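Local structure of BH1974 protein (3ON5) at residues Y224-D229 with E245-F250; D264-M269 with K286-I291; P213-A218 with H238-A243; Q86-R91 with L119-L124. The protein probably serves as an XdhC/CoxI-family accessory protein in the maturation of a molybdenum-containing xanthine dehydrogenase. All coordinates share one frame; numbering follows the deposited sequence.

Contact 1. Residues Y224-D229 with E245-F250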
loop_
_atom_site.group_PDB
_atom_site.type_symbol
_atom_site.label_atom_id
_atom_site.label_comp_id
_atom_site.label_asym_id
_atom_site.label_seq_id
_atom_site.Cartn_x
_atom_site.Cartn_y
_atom_site.Cartn_z
ATOM N N TYR A 224 0.797 30.303 6.011
ATOM C CA TYR A 224 -0.494 30.445 6.686
ATOM C C TYR A 224 -1.359 31.214 5.696
ATOM O O TYR A 224 -0.977 32.317 5.310
ATOM C CB TYR A 224 -0.357 31.115 8.058
ATOM C CG TYR A 224 -1.656 31.182 8.832
ATOM C CD1 TYR A 224 -2.017 30.166 9.709
ATOM C CD2 TYR A 224 -2.501 32.293 8.730
ATOM C CE1 TYR A 224 -3.186 30.248 10.465
ATOM C CE2 TYR A 224 -3.681 32.375 9.464
ATOM C CZ TYR A 224 -4.015 31.352 10.333
ATOM O OH TYR A 224 -5.159 31.426 11.068
ATOM N N THR A 225 -2.424 30.594 5.172
ATOM C CA THR A 225 -3.217 31.227 4.129
ATOM C C THR A 225 -4.559 31.743 4.665
ATOM O O THR A 225 -5.294 31.027 5.350
ATOM C CB THR A 225 -3.450 30.273 2.948
ATOM O OG1 THR A 225 -3.963 29.047 3.452
ATOM C CG2 THR A 225 -2.167 29.998 2.147
ATOM N N VAL A 226 -4.842 33.023 4.330
ATOM C CA VAL A 226 -6.084 33.732 4.620
ATOM C C VAL A 226 -6.687 34.125 3.269
ATOM O O VAL A 226 -6.038 34.803 2.469
ATOM C CB VAL A 226 -5.932 34.960 5.595
ATOM C CG1 VAL A 226 -7.239 35.741 5.733
ATOM C CG2 VAL A 226 -5.429 34.521 6.964
ATOM N N VAL A 227 -7.905 33.649 3.007
ATOM C CA VAL A 227 -8.686 33.956 1.807
ATOM C C VAL A 227 -9.823 34.837 2.215
ATOM O O VAL A 227 -10.558 34.485 3.143
ATOM C CB VAL A 227 -9.198 32.697 1.061
ATOM C CG1 VAL A 227 -10.032 33.087 -0.164
ATOM C CG2 VAL A 227 -8.054 31.771 0.680
ATOM N N THR A 228 -9.983 35.982 1.534
ATOM C CA THR A 228 -11.097 36.891 1.804
ATOM C C THR A 228 -11.701 37.355 0.457
ATOM O O THR A 228 -10.989 37.585 -0.528
ATOM C CB THR A 228 -10.698 38.054 2.707
ATOM O OG1 THR A 228 -11.834 38.916 2.908
ATOM C CG2 THR A 228 -9.484 38.826 2.202
ATOM N N ASP A 229 -13.038 37.400 0.433
ATOM C CA ASP A 229 -13.885 37.815 -0.681
ATOM C C ASP A 229 -15.257 38.194 -0.106
ATOM O O ASP A 229 -15.587 37.803 1.018
ATOM C CB ASP A 229 -13.967 36.711 -1.744
ATOM C CG ASP A 229 -14.535 37.130 -3.090
ATOM O OD1 ASP A 229 -15.760 37.313 -3.184
ATOM O OD2 ASP A 229 -13.768 37.159 -4.074
ATOM N N GLU A 245 -7.832 30.333 7.078
ATOM C CA GLU A 245 -8.975 31.213 7.312
ATOM C C GLU A 245 -9.619 31.596 6.009
ATOM O O GLU A 245 -8.920 31.889 5.042
ATOM C CB GLU A 245 -8.582 32.493 8.078
ATOM C CG GLU A 245 -8.089 32.290 9.496
ATOM C CD GLU A 245 -7.741 33.580 10.218
ATOM O OE1 GLU A 245 -8.643 34.436 10.372
ATOM O OE2 GLU A 245 -6.579 33.711 10.676
ATOM N N ILE A 246 -10.949 31.588 5.985
ATOM C CA ILE A 246 -11.774 32.058 4.877
ATOM C C ILE A 246 -12.678 33.132 5.500
ATOM O O ILE A 246 -13.515 32.779 6.332
ATOM C CB ILE A 246 -12.550 30.925 4.117
ATOM C CG1 ILE A 246 -11.667 29.714 3.744
ATOM C CG2 ILE A 246 -13.297 31.491 2.897
ATOM C CD1 ILE A 246 -12.451 28.502 3.254
ATOM N N ILE A 247 -12.465 34.425 5.190
ATOM C CA ILE A 247 -13.269 35.505 5.800
ATOM C C ILE A 247 -14.157 36.186 4.717
ATOM O O ILE A 247 -13.643 36.841 3.809
ATOM C CB ILE A 247 -12.334 36.513 6.519
ATOM C CG1 ILE A 247 -11.566 35.775 7.652
ATOM C CG2 ILE A 247 -13.115 37.719 7.046
ATOM C CD1 ILE A 247 -10.271 36.414 8.147
ATOM N N VAL A 248 -15.493 36.019 4.832
ATOM C CA VAL A 248 -16.450 36.575 3.864
ATOM C C VAL A 248 -16.822 38.002 4.323
ATOM O O VAL A 248 -17.538 38.179 5.302
ATOM C CB VAL A 248 -17.706 35.686 3.630
ATOM C CG1 VAL A 248 -18.558 36.228 2.499
ATOM C CG2 VAL A 248 -17.322 34.256 3.318
ATOM N N ASP A 249 -16.331 39.003 3.595
ATOM C CA ASP A 249 -16.476 40.427 3.903
ATOM C C ASP A 249 -16.112 41.299 2.737
ATOM O O ASP A 249 -15.319 40.874 1.902
ATOM C CB ASP A 249 -15.522 40.795 5.084
ATOM C CG ASP A 249 -16.158 41.214 6.387
ATOM O OD1 ASP A 249 -17.189 41.929 6.344
ATOM O OD2 ASP A 249 -15.553 40.950 7.449
ATOM N N PHE A 250 -16.584 42.561 2.723
ATOM C CA PHE A 250 -16.121 43.518 1.714
ATOM C C PHE A 250 -14.698 43.939 2.071
ATOM O O PHE A 250 -14.425 44.069 3.271
ATOM C CB PHE A 250 -17.052 44.721 1.600
ATOM C CG PHE A 250 -18.298 44.435 0.824
ATOM C CD1 PHE A 250 -18.276 44.398 -0.561
ATOM C CD2 PHE A 250 -19.510 44.271 1.465
ATOM C CE1 PHE A 250 -19.427 44.111 -1.286
ATOM C CE2 PHE A 250 -20.671 44.065 0.737
ATOM C CZ PHE A 250 -20.615 43.936 -0.629
HETATM O O HOH W 1 -12.483 40.932 1.241
#
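Tyr224 and Glu245 cross obliquely between two parallel strands, and the phenol OH donates to Glu245 OE2 at 2.7 Å. The oxygen sits at the edge of the tyrosine ring, near its plane, while the carboxylate is turned 72° from the ring and takes the bond on the anti side of OE2. The chi1 of -65° puts Glu245 CG beside its own backbone N, and the chain, extended beyond CG, lies side by side with Val226, whose CG2 is 3.9 Å from Glu245 CB. An alanine here would remove the carboxylate and would probably leave the Tyr224 hydroxyl without its acceptor and Val226 CG2 less covered. On the same sheet face Ile247 CD1 lies 3.9 Å from Val226 CG1. Further along, Thr228 points OG1 at Ile247 O, 2.9 Å away, and a water donates both to that hydroxyl and to Asp249 O. The main chains pair in parallel fashion, the straightest of the backbone bonds being Val227 N to Glu245 O (2.9 Å, 174° at the hydrogen); Asp229 N to Ile247 O is weak. Strand 245-248 forms the edge of the Rossmann-type sheet within this chain, with strand 223-229 between it and strand 200-205. Phe254 of helix 251-257 covers Val226, Thr228 and Ile247, and Val215 of helix 211-221 packs on Val227 from the other face.

Contact 2. Residues D264-M269 with K286-I291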
loop_
_atom_site.group_PDB
_atom_site.type_symbol
_atom_site.label_atom_id
_atom_site.label_comp_id
_atom_site.label_asym_id
_atom_site.label_seq_id
_atom_site.Cartn_x
_atom_site.Cartn_y
_atom_site.Cartn_z
ATOM N N ASP A 264 3.824 40.337 6.693
ATOM C CA ASP A 264 2.845 39.590 5.906
ATOM C C ASP A 264 3.059 39.796 4.392
ATOM O O ASP A 264 3.681 40.781 3.960
ATOM C CB ASP A 264 1.397 39.994 6.290
ATOM C CG ASP A 264 0.911 39.564 7.666
ATOM O OD1 ASP A 264 1.417 38.542 8.190
ATOM O OD2 ASP A 264 -0.029 40.198 8.185
ATOM N N PHE A 265 2.502 38.848 3.602
ATOM C CA PHE A 265 2.489 38.808 2.135
ATOM C C PHE A 265 1.062 39.008 1.643
ATOM O O PHE A 265 0.161 38.264 2.040
ATOM C CB PHE A 265 3.071 37.471 1.607
ATOM C CG PHE A 265 4.516 37.221 1.973
ATOM C CD1 PHE A 265 4.858 36.700 3.219
ATOM C CD2 PHE A 265 5.532 37.470 1.061
ATOM C CE1 PHE A 265 6.198 36.502 3.571
ATOM C CE2 PHE A 265 6.873 37.253 1.406
ATOM C CZ PHE A 265 7.194 36.774 2.663
ATOM N N VAL A 266 0.846 40.018 0.801
ATOM C CA VAL A 266 -0.491 40.305 0.297
ATOM C C VAL A 266 -0.539 39.983 -1.197
ATOM O O VAL A 266 0.406 40.274 -1.948
ATOM C CB VAL A 266 -0.951 41.755 0.589
ATOM C CG1 VAL A 266 -2.334 42.025 -0.010
ATOM C CG2 VAL A 266 -0.963 42.030 2.095
ATOM N N LEU A 267 -1.670 39.388 -1.615
ATOM C CA LEU A 267 -1.957 39.009 -2.985
ATOM C C LEU A 267 -3.361 39.488 -3.348
ATOM O O LEU A 267 -4.344 39.013 -2.776
ATOM C CB LEU A 267 -1.810 37.496 -3.057
ATOM C CG LEU A 267 -1.314 36.840 -4.330
ATOM C CD1 LEU A 267 -0.112 37.542 -4.924
ATOM C CD2 LEU A 267 -0.912 35.484 -4.003
ATOM N N ILE A 268 -3.434 40.515 -4.212
ATOM C CA ILE A 268 -4.652 41.183 -4.672
ATOM C C ILE A 268 -5.069 40.555 -6.004
ATOM O O ILE A 268 -4.420 40.796 -7.030
ATOM C CB ILE A 268 -4.417 42.727 -4.796
ATOM C CG1 ILE A 268 -3.720 43.328 -3.558
ATOM C CG2 ILE A 268 -5.704 43.450 -5.101
ATOM C CD1 ILE A 268 -3.402 44.843 -3.659
HETATM N N MSE A 269 -6.138 39.741 -6.006
HETATM C CA MSE A 269 -6.573 39.075 -7.245
HETATM C C MSE A 269 -8.082 38.889 -7.269
HETATM O O MSE A 269 -8.576 37.764 -7.462
HETATM C CB MSE A 269 -5.868 37.731 -7.415
HETATM C CG MSE A 269 -5.712 36.935 -6.119
HETATM SE SE MSE A 269 -4.633 35.373 -6.447
HETATM C CE MSE A 269 -3.171 36.191 -7.342
ATOM N N LYS A 286 1.245 51.594 4.534
ATOM C CA LYS A 286 1.519 50.473 5.435
ATOM C C LYS A 286 2.804 49.765 4.986
ATOM O O LYS A 286 2.895 49.371 3.820
ATOM C CB LYS A 286 0.320 49.483 5.466
ATOM C CG LYS A 286 -1.059 50.044 5.887
ATOM C CD LYS A 286 -1.225 50.300 7.395
ATOM C CE LYS A 286 -2.597 50.808 7.787
ATOM N NZ LYS A 286 -2.895 52.148 7.210
ATOM N N GLU A 287 3.806 49.626 5.878
ATOM C CA GLU A 287 5.054 48.928 5.533
ATOM C C GLU A 287 4.726 47.468 5.302
ATOM O O GLU A 287 4.095 46.867 6.177
ATOM C CB GLU A 287 6.112 49.102 6.641
ATOM N N LEU A 288 5.046 46.905 4.118
ATOM C CA LEU A 288 4.710 45.495 3.845
ATOM C C LEU A 288 5.849 44.755 3.178
ATOM O O LEU A 288 6.594 45.324 2.372
ATOM C CB LEU A 288 3.454 45.353 2.970
ATOM C CG LEU A 288 2.142 45.132 3.693
ATOM C CD1 LEU A 288 0.991 45.626 2.868
ATOM C CD2 LEU A 288 1.957 43.678 4.066
ATOM N N ARG A 289 5.958 43.468 3.517
ATOM C CA ARG A 289 6.940 42.537 2.985
ATOM C C ARG A 289 6.763 42.381 1.473
ATOM O O ARG A 289 7.742 42.447 0.727
ATOM C CB ARG A 289 6.755 41.186 3.706
ATOM C CG ARG A 289 7.762 40.099 3.393
ATOM C CD ARG A 289 9.097 40.260 4.094
ATOM N NE ARG A 289 9.976 39.115 3.851
ATOM C CZ ARG A 289 9.984 38.009 4.592
ATOM N NH1 ARG A 289 9.153 37.885 5.622
ATOM N NH2 ARG A 289 10.814 37.017 4.302
ATOM N N TYR A 290 5.491 42.233 1.029
ATOM C CA TYR A 290 5.130 41.965 -0.360
ATOM C C TYR A 290 3.678 42.342 -0.701
ATOM O O TYR A 290 2.788 42.021 0.086
ATOM C CB TYR A 290 5.312 40.443 -0.555
ATOM C CG TYR A 290 4.876 39.883 -1.883
ATOM C CD1 TYR A 290 5.753 39.828 -2.956
ATOM C CD2 TYR A 290 3.611 39.328 -2.045
ATOM C CE1 TYR A 290 5.371 39.275 -4.173
ATOM C CE2 TYR A 290 3.207 38.798 -3.265
ATOM C CZ TYR A 290 4.097 38.760 -4.321
ATOM O OH TYR A 290 3.724 38.218 -5.520
ATOM N N ILE A 291 3.443 42.959 -1.898
ATOM C CA ILE A 291 2.122 43.275 -2.481
ATOM C C ILE A 291 2.166 42.846 -3.937
ATOM O O ILE A 291 2.932 43.398 -4.727
ATOM C CB ILE A 291 1.617 44.742 -2.342
ATOM C CG1 ILE A 291 1.653 45.254 -0.891
ATOM C CG2 ILE A 291 0.207 44.896 -2.969
ATOM C CD1 ILE A 291 1.469 46.766 -0.791
#
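Phe265 and Arg289 interlock first: Arg289 CG sits over one face of the phenyl ring, 3.8 Å from its centroid, a CH-pi contact. The arginine chain bends at chi2 (78°) and folds back on the ring, which puts Phe265 CZ over the centre of the guanidinium, with the two planes 51° apart. Beside it the Tyr290 side chain crosses Phe265 at about a right angle, its CB 3.4 Å from Phe265 CD2. Leu267 then fits its CD1 against the edge of the tyrosine ring, 3.9 Å from Tyr290 CE2. The other face of the sheet has smaller bumps: Val266 CG2 nests against Leu288 CD2, and Ile268 CD1 reaches Ile291 CG2 at 3.7 Å. Helix 273-283, the crossover of this beta-alpha-beta unit, covers Val266, Ile268 and Leu288, whereas helix 326-343 covers Phe265, Leu267 and Tyr290. One hydrogen bond joins the segments, Val266 N to Tyr290 O at 2.9 Å; Tyr290 OH turns instead to Gln336 of helix 326-343. Cohesion here therefore rests mainly on apolar shape, and Arg289 adds both its aliphatic CG and a face of its guanidinium to the ring contact, while its ion pair to Glu200 is long and weak.

Contact 3. Residues P213-A218 with H238-A243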
loop_
_atom_site.group_PDB
_atom_site.type_symbol
_atom_site.label_atom_id
_atom_site.label_comp_id
_atom_site.label_asym_id
_atom_site.label_seq_id
_atom_site.Cartn_x
_atom_site.Cartn_y
_atom_site.Cartn_z
ATOM N N PRO A 213 -5.786 26.836 -6.616
ATOM C CA PRO A 213 -4.442 26.240 -6.780
ATOM C C PRO A 213 -3.365 27.002 -6.009
ATOM O O PRO A 213 -2.477 26.367 -5.444
ATOM C CB PRO A 213 -4.179 26.314 -8.289
ATOM C CG PRO A 213 -5.165 27.212 -8.847
ATOM C CD PRO A 213 -6.330 27.264 -7.927
ATOM N N LEU A 214 -3.460 28.343 -5.951
ATOM C CA LEU A 214 -2.523 29.187 -5.225
ATOM C C LEU A 214 -2.554 28.872 -3.725
ATOM O O LEU A 214 -1.493 28.819 -3.105
ATOM C CB LEU A 214 -2.855 30.661 -5.475
ATOM C CG LEU A 214 -2.072 31.684 -4.685
ATOM C CD1 LEU A 214 -0.660 31.795 -5.184
ATOM C CD2 LEU A 214 -2.739 32.999 -4.773
ATOM N N VAL A 215 -3.754 28.662 -3.148
ATOM C CA VAL A 215 -3.913 28.321 -1.732
ATOM C C VAL A 215 -3.216 26.971 -1.483
ATOM O O VAL A 215 -2.462 26.865 -0.522
ATOM C CB VAL A 215 -5.407 28.312 -1.276
ATOM C CG1 VAL A 215 -5.569 27.791 0.149
ATOM C CG2 VAL A 215 -6.018 29.707 -1.398
ATOM N N THR A 216 -3.405 25.973 -2.379
ATOM C CA THR A 216 -2.805 24.649 -2.245
ATOM C C THR A 216 -1.272 24.730 -2.322
ATOM O O THR A 216 -0.588 24.197 -1.453
ATOM C CB THR A 216 -3.367 23.741 -3.327
ATOM O OG1 THR A 216 -4.746 23.554 -3.059
ATOM C CG2 THR A 216 -2.673 22.386 -3.390
ATOM N N PHE A 217 -0.735 25.376 -3.349
ATOM C CA PHE A 217 0.701 25.469 -3.522
ATOM C C PHE A 217 1.317 26.258 -2.365
ATOM O O PHE A 217 2.295 25.796 -1.804
ATOM C CB PHE A 217 1.050 26.093 -4.879
ATOM C CG PHE A 217 0.539 25.358 -6.109
ATOM C CD1 PHE A 217 0.313 23.989 -6.080
ATOM C CD2 PHE A 217 0.398 26.016 -7.324
ATOM C CE1 PHE A 217 -0.125 23.308 -7.225
ATOM C CE2 PHE A 217 -0.044 25.335 -8.467
ATOM C CZ PHE A 217 -0.290 23.985 -8.410
ATOM N N ALA A 218 0.708 27.372 -1.939
ATOM C CA ALA A 218 1.241 28.173 -0.835
ATOM C C ALA A 218 1.166 27.438 0.486
ATOM O O ALA A 218 2.085 27.563 1.281
ATOM C CB ALA A 218 0.493 29.476 -0.721
ATOM N N HIS A 238 -15.166 23.789 0.815
ATOM C CA HIS A 238 -14.704 22.709 -0.064
ATOM C C HIS A 238 -13.844 23.261 -1.225
ATOM O O HIS A 238 -13.000 22.511 -1.724
ATOM C CB HIS A 238 -15.851 21.856 -0.606
ATOM C CG HIS A 238 -16.864 22.604 -1.398
ATOM N ND1 HIS A 238 -16.727 22.772 -2.767
ATOM C CD2 HIS A 238 -18.026 23.168 -0.995
ATOM C CE1 HIS A 238 -17.793 23.456 -3.148
ATOM N NE2 HIS A 238 -18.607 23.717 -2.117
ATOM N N PHE A 239 -13.980 24.565 -1.592
ATOM C CA PHE A 239 -13.111 25.168 -2.609
ATOM C C PHE A 239 -11.696 25.389 -2.088
ATOM O O PHE A 239 -10.751 25.299 -2.865
ATOM C CB PHE A 239 -13.651 26.503 -3.114
ATOM C CG PHE A 239 -14.989 26.442 -3.779
ATOM C CD1 PHE A 239 -15.180 25.679 -4.928
ATOM C CD2 PHE A 239 -16.038 27.232 -3.327
ATOM C CE1 PHE A 239 -16.427 25.627 -5.552
ATOM C CE2 PHE A 239 -17.278 27.204 -3.969
ATOM C CZ PHE A 239 -17.467 26.396 -5.072
ATOM N N PHE A 240 -11.549 25.691 -0.779
ATOM C CA PHE A 240 -10.260 25.998 -0.160
ATOM C C PHE A 240 -10.032 25.134 1.100
ATOM O O PHE A 240 -9.974 25.656 2.220
ATOM C CB PHE A 240 -10.203 27.496 0.199
ATOM C CG PHE A 240 -10.585 28.448 -0.911
ATOM C CD1 PHE A 240 -9.646 28.875 -1.840
ATOM C CD2 PHE A 240 -11.873 28.949 -1.003
ATOM C CE1 PHE A 240 -9.997 29.768 -2.854
ATOM C CE2 PHE A 240 -12.223 29.840 -2.019
ATOM C CZ PHE A 240 -11.284 30.239 -2.938
ATOM N N PRO A 241 -9.881 23.801 0.953
ATOM C CA PRO A 241 -9.679 22.961 2.141
ATOM C C PRO A 241 -8.334 23.196 2.837
ATOM O O PRO A 241 -8.185 22.805 3.996
ATOM C CB PRO A 241 -9.733 21.547 1.570
ATOM C CG PRO A 241 -9.329 21.695 0.166
ATOM C CD PRO A 241 -9.928 22.974 -0.271
ATOM N N ASP A 242 -7.359 23.811 2.152
ATOM C CA ASP A 242 -6.027 24.036 2.718
ATOM C C ASP A 242 -5.887 25.428 3.349
ATOM O O ASP A 242 -4.866 25.698 3.996
ATOM C CB ASP A 242 -4.973 23.865 1.619
ATOM C CG ASP A 242 -4.903 22.461 1.067
ATOM O OD1 ASP A 242 -4.852 21.504 1.883
ATOM O OD2 ASP A 242 -4.845 22.315 -0.178
ATOM N N ALA A 243 -6.888 26.310 3.142
ATOM C CA ALA A 243 -6.900 27.658 3.702
ATOM C C ALA A 243 -7.105 27.586 5.188
ATOM O O ALA A 243 -7.962 26.833 5.655
ATOM C CB ALA A 243 -7.985 28.520 3.055
#
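Val215 brings CG2 up to the Phe240 ring obliquely, reaching Phe240 CD1 at 3.7 Å, and the two side chains cross at about a right angle. The other rings near the contact are occupied locally: Pro213 O lies over one face of Phe217, and His238 CE1 over one face of Phe239. Phe217 also meets Phe217 of the second subunit, their planes at about 80°, so this helix takes part in the subunit interface while Val215 works inward. Both valine methyls are used. With CG1 set opposite the backbone N (chi1 173°) and CG2 beside it, the branches fan out over the loop: CG2 goes to the phenylalanine, and CG1 goes to Ala243, 3.6 Å from its N and 3.8 Å from its CB. The loop presents these groups through a type I beta turn from Phe240 to Ala243, closed by Ala243 N to Phe240 O at 3.3 Å. One helical position on, Thr216 OG1 approaches Asp242 OD2 at 3.1 Å. That bond is not settled, because Pro212 O offers the same hydroxyl proton a second, weak acceptor. Asp242 O has a weak bond of its own to Ser219. Helix 211-221 is thus joined to the loop ahead of strand 245-248 by a small apolar patch round Val215, with a tentative hydroxyl-carboxylate link on its partly exposed side and no salt bridge between the segments.

Contact 4. Residues Q86-R91 with L119-L124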
loop_
_atom_site.group_PDB
_atom_site.type_symbol
_atom_site.label_atom_id
_atom_site.label_comp_id
_atom_site.label_asym_id
_atom_site.label_seq_id
_atom_site.Cartn_x
_atom_site.Cartn_y
_atom_site.Cartn_z
ATOM N N GLN A 86 17.794 3.789 23.290
ATOM C CA GLN A 86 18.093 2.779 24.299
ATOM C C GLN A 86 19.038 3.382 25.373
ATOM O O GLN A 86 18.714 3.339 26.563
ATOM C CB GLN A 86 18.699 1.535 23.624
ATOM C CG GLN A 86 18.729 0.297 24.532
ATOM C CD GLN A 86 17.365 -0.322 24.798
ATOM O OE1 GLN A 86 16.454 -0.247 23.969
ATOM N NE2 GLN A 86 17.228 -1.036 25.917
ATOM N N GLU A 87 20.158 3.999 24.939
ATOM C CA GLU A 87 21.145 4.646 25.813
ATOM C C GLU A 87 20.597 5.887 26.499
ATOM O O GLU A 87 21.134 6.299 27.526
ATOM C CB GLU A 87 22.382 5.061 25.007
ATOM C CG GLU A 87 23.233 3.920 24.488
ATOM C CD GLU A 87 24.294 4.345 23.490
ATOM O OE1 GLU A 87 24.477 5.568 23.290
ATOM O OE2 GLU A 87 24.914 3.447 22.876
ATOM N N GLN A 88 19.563 6.516 25.888
ATOM C CA GLN A 88 18.900 7.750 26.322
ATOM C C GLN A 88 19.995 8.830 26.449
ATOM O O GLN A 88 20.047 9.578 27.420
ATOM C CB GLN A 88 18.103 7.508 27.613
ATOM C CG GLN A 88 16.868 8.380 27.778
ATOM C CD GLN A 88 15.722 8.111 26.826
ATOM O OE1 GLN A 88 14.913 8.990 26.544
ATOM N NE2 GLN A 88 15.590 6.906 26.327
ATOM N N LEU A 89 20.902 8.859 25.447
ATOM C CA LEU A 89 22.054 9.748 25.380
ATOM C C LEU A 89 22.268 10.300 23.956
ATOM O O LEU A 89 22.475 9.516 23.024
ATOM C CB LEU A 89 23.304 8.976 25.836
ATOM C CG LEU A 89 24.651 9.705 25.778
ATOM C CD1 LEU A 89 24.748 10.803 26.834
ATOM C CD2 LEU A 89 25.773 8.739 25.974
ATOM N N PRO A 90 22.290 11.649 23.791
ATOM C CA PRO A 90 22.523 12.236 22.468
ATOM C C PRO A 90 23.882 11.876 21.899
ATOM O O PRO A 90 24.820 11.569 22.638
ATOM C CB PRO A 90 22.438 13.742 22.730
ATOM C CG PRO A 90 21.631 13.862 23.942
ATOM C CD PRO A 90 22.057 12.708 24.785
ATOM N N ARG A 91 23.989 11.963 20.571
ATOM C CA ARG A 91 25.162 11.586 19.790
ATOM C C ARG A 91 25.302 12.462 18.554
ATOM O O ARG A 91 24.286 12.855 17.964
ATOM C CB ARG A 91 24.963 10.110 19.376
ATOM C CG ARG A 91 26.098 9.470 18.634
ATOM C CD ARG A 91 25.742 8.087 18.129
ATOM N NE ARG A 91 25.475 7.129 19.204
ATOM C CZ ARG A 91 25.568 5.809 19.065
ATOM N NH1 ARG A 91 25.972 5.281 17.915
ATOM N NH2 ARG A 91 25.304 5.009 20.090
ATOM N N LEU A 119 21.756 13.491 17.066
ATOM C CA LEU A 119 20.615 12.653 17.439
ATOM C C LEU A 119 20.314 12.829 18.927
ATOM O O LEU A 119 21.197 12.613 19.751
ATOM C CB LEU A 119 20.906 11.174 17.096
ATOM C CG LEU A 119 21.095 10.843 15.607
ATOM C CD1 LEU A 119 21.938 9.640 15.420
ATOM C CD2 LEU A 119 19.799 10.631 14.926
ATOM N N GLU A 120 19.095 13.296 19.254
ATOM C CA GLU A 120 18.617 13.538 20.623
ATOM C C GLU A 120 17.384 12.727 20.930
ATOM O O GLU A 120 16.422 12.808 20.163
ATOM C CB GLU A 120 18.290 15.010 20.845
ATOM C CG GLU A 120 19.493 15.922 20.911
ATOM C CD GLU A 120 19.079 17.376 20.873
ATOM O OE1 GLU A 120 18.535 17.799 19.825
ATOM O OE2 GLU A 120 19.267 18.080 21.893
ATOM N N PRO A 121 17.347 11.956 22.048
ATOM C CA PRO A 121 16.108 11.224 22.356
ATOM C C PRO A 121 15.044 12.194 22.844
ATOM O O PRO A 121 15.319 13.000 23.738
ATOM C CB PRO A 121 16.530 10.221 23.431
ATOM C CG PRO A 121 17.797 10.751 24.007
ATOM C CD PRO A 121 18.388 11.759 23.082
ATOM N N VAL A 122 13.857 12.177 22.214
ATOM C CA VAL A 122 12.756 13.030 22.654
ATOM C C VAL A 122 12.199 12.390 23.923
ATOM O O VAL A 122 11.254 11.600 23.864
ATOM C CB VAL A 122 11.671 13.296 21.582
ATOM C CG1 VAL A 122 10.583 14.228 22.121
ATOM C CG2 VAL A 122 12.293 13.887 20.322
ATOM N N ASP A 123 12.867 12.675 25.062
ATOM C CA ASP A 123 12.505 12.179 26.383
ATOM C C ASP A 123 11.321 12.997 26.914
ATOM O O ASP A 123 10.924 13.974 26.268
ATOM C CB ASP A 123 13.718 12.214 27.337
ATOM C CG ASP A 123 14.439 13.538 27.579
ATOM O OD1 ASP A 123 13.862 14.600 27.270
ATOM O OD2 ASP A 123 15.558 13.510 28.148
ATOM N N LEU A 124 10.766 12.618 28.084
ATOM C CA LEU A 124 9.595 13.283 28.655
ATOM C C LEU A 124 9.885 14.774 28.887
ATOM O O LEU A 124 8.990 15.590 28.675
ATOM C CB LEU A 124 9.144 12.592 29.949
ATOM C CG LEU A 124 8.547 11.162 29.810
ATOM C CD1 LEU A 124 8.103 10.612 31.147
ATOM C CD2 LEU A 124 7.345 11.156 28.940
#
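Two proline rings meet at about a right angle, Pro90 CG 4.0 Å from Pro121 CD, where helix 73-87 turns into an edge strand of the five-stranded antiparallel sheet. Gln88 makes the turn, leaving the helix with positive phi (56°). Just after Pro90 the pairing begins: Arg91 and Leu119 form an antiparallel hydrogen-bonded pair, Arg91 N to Leu119 O at 3.0 Å and Leu119 N to Arg91 O at 2.8 Å. Pro90 lacks an N-H but turns its CA toward the same Leu119 O, and its CB lies by Glu120 CG. The Pro121 ring fills the bend: its CG lies 3.9 Å from Leu89 N, and its CB is near Gln88 OE1. A glycine here would take away the ring, and would probably open a gap under the turn at Gln88 and Leu89 and strip Pro90 CG of its apolar neighbour. Val84 of the helix also packs on Pro121. Glu120 pairs with Lys147, and Asp123 caps the next helix through Leu126 N. Back along the first segment, Arg91 reaches over the turn to the helix end, its NH2 forming a salt bridge with Glu87 OE2 at 3.2 Å.

Contact 4 comes first along the chain and stands apart, its centre 38 to 43 Å from those of the others, in the antiparallel sheet of the N-terminal XdhC/CoxI part. Contacts 1, 2 and 3 all belong to the XdhC Rossmann domain. Contacts 1 and 2 lie on its parallel sheet, 14 Å apart between centres and on either side of strand 200-205. The segments of contacts 3 and 1 alternate in sequence, and contact 2 follows both: helix 211-221 leads into strand 223-229, and Val215 packs against Thr225 and Val227. Leu214 on the same helix touches Leu267 and Met269 of contact 2. One helix thus bridges both halves of the sheet, while contact 4 belongs to a different sheet.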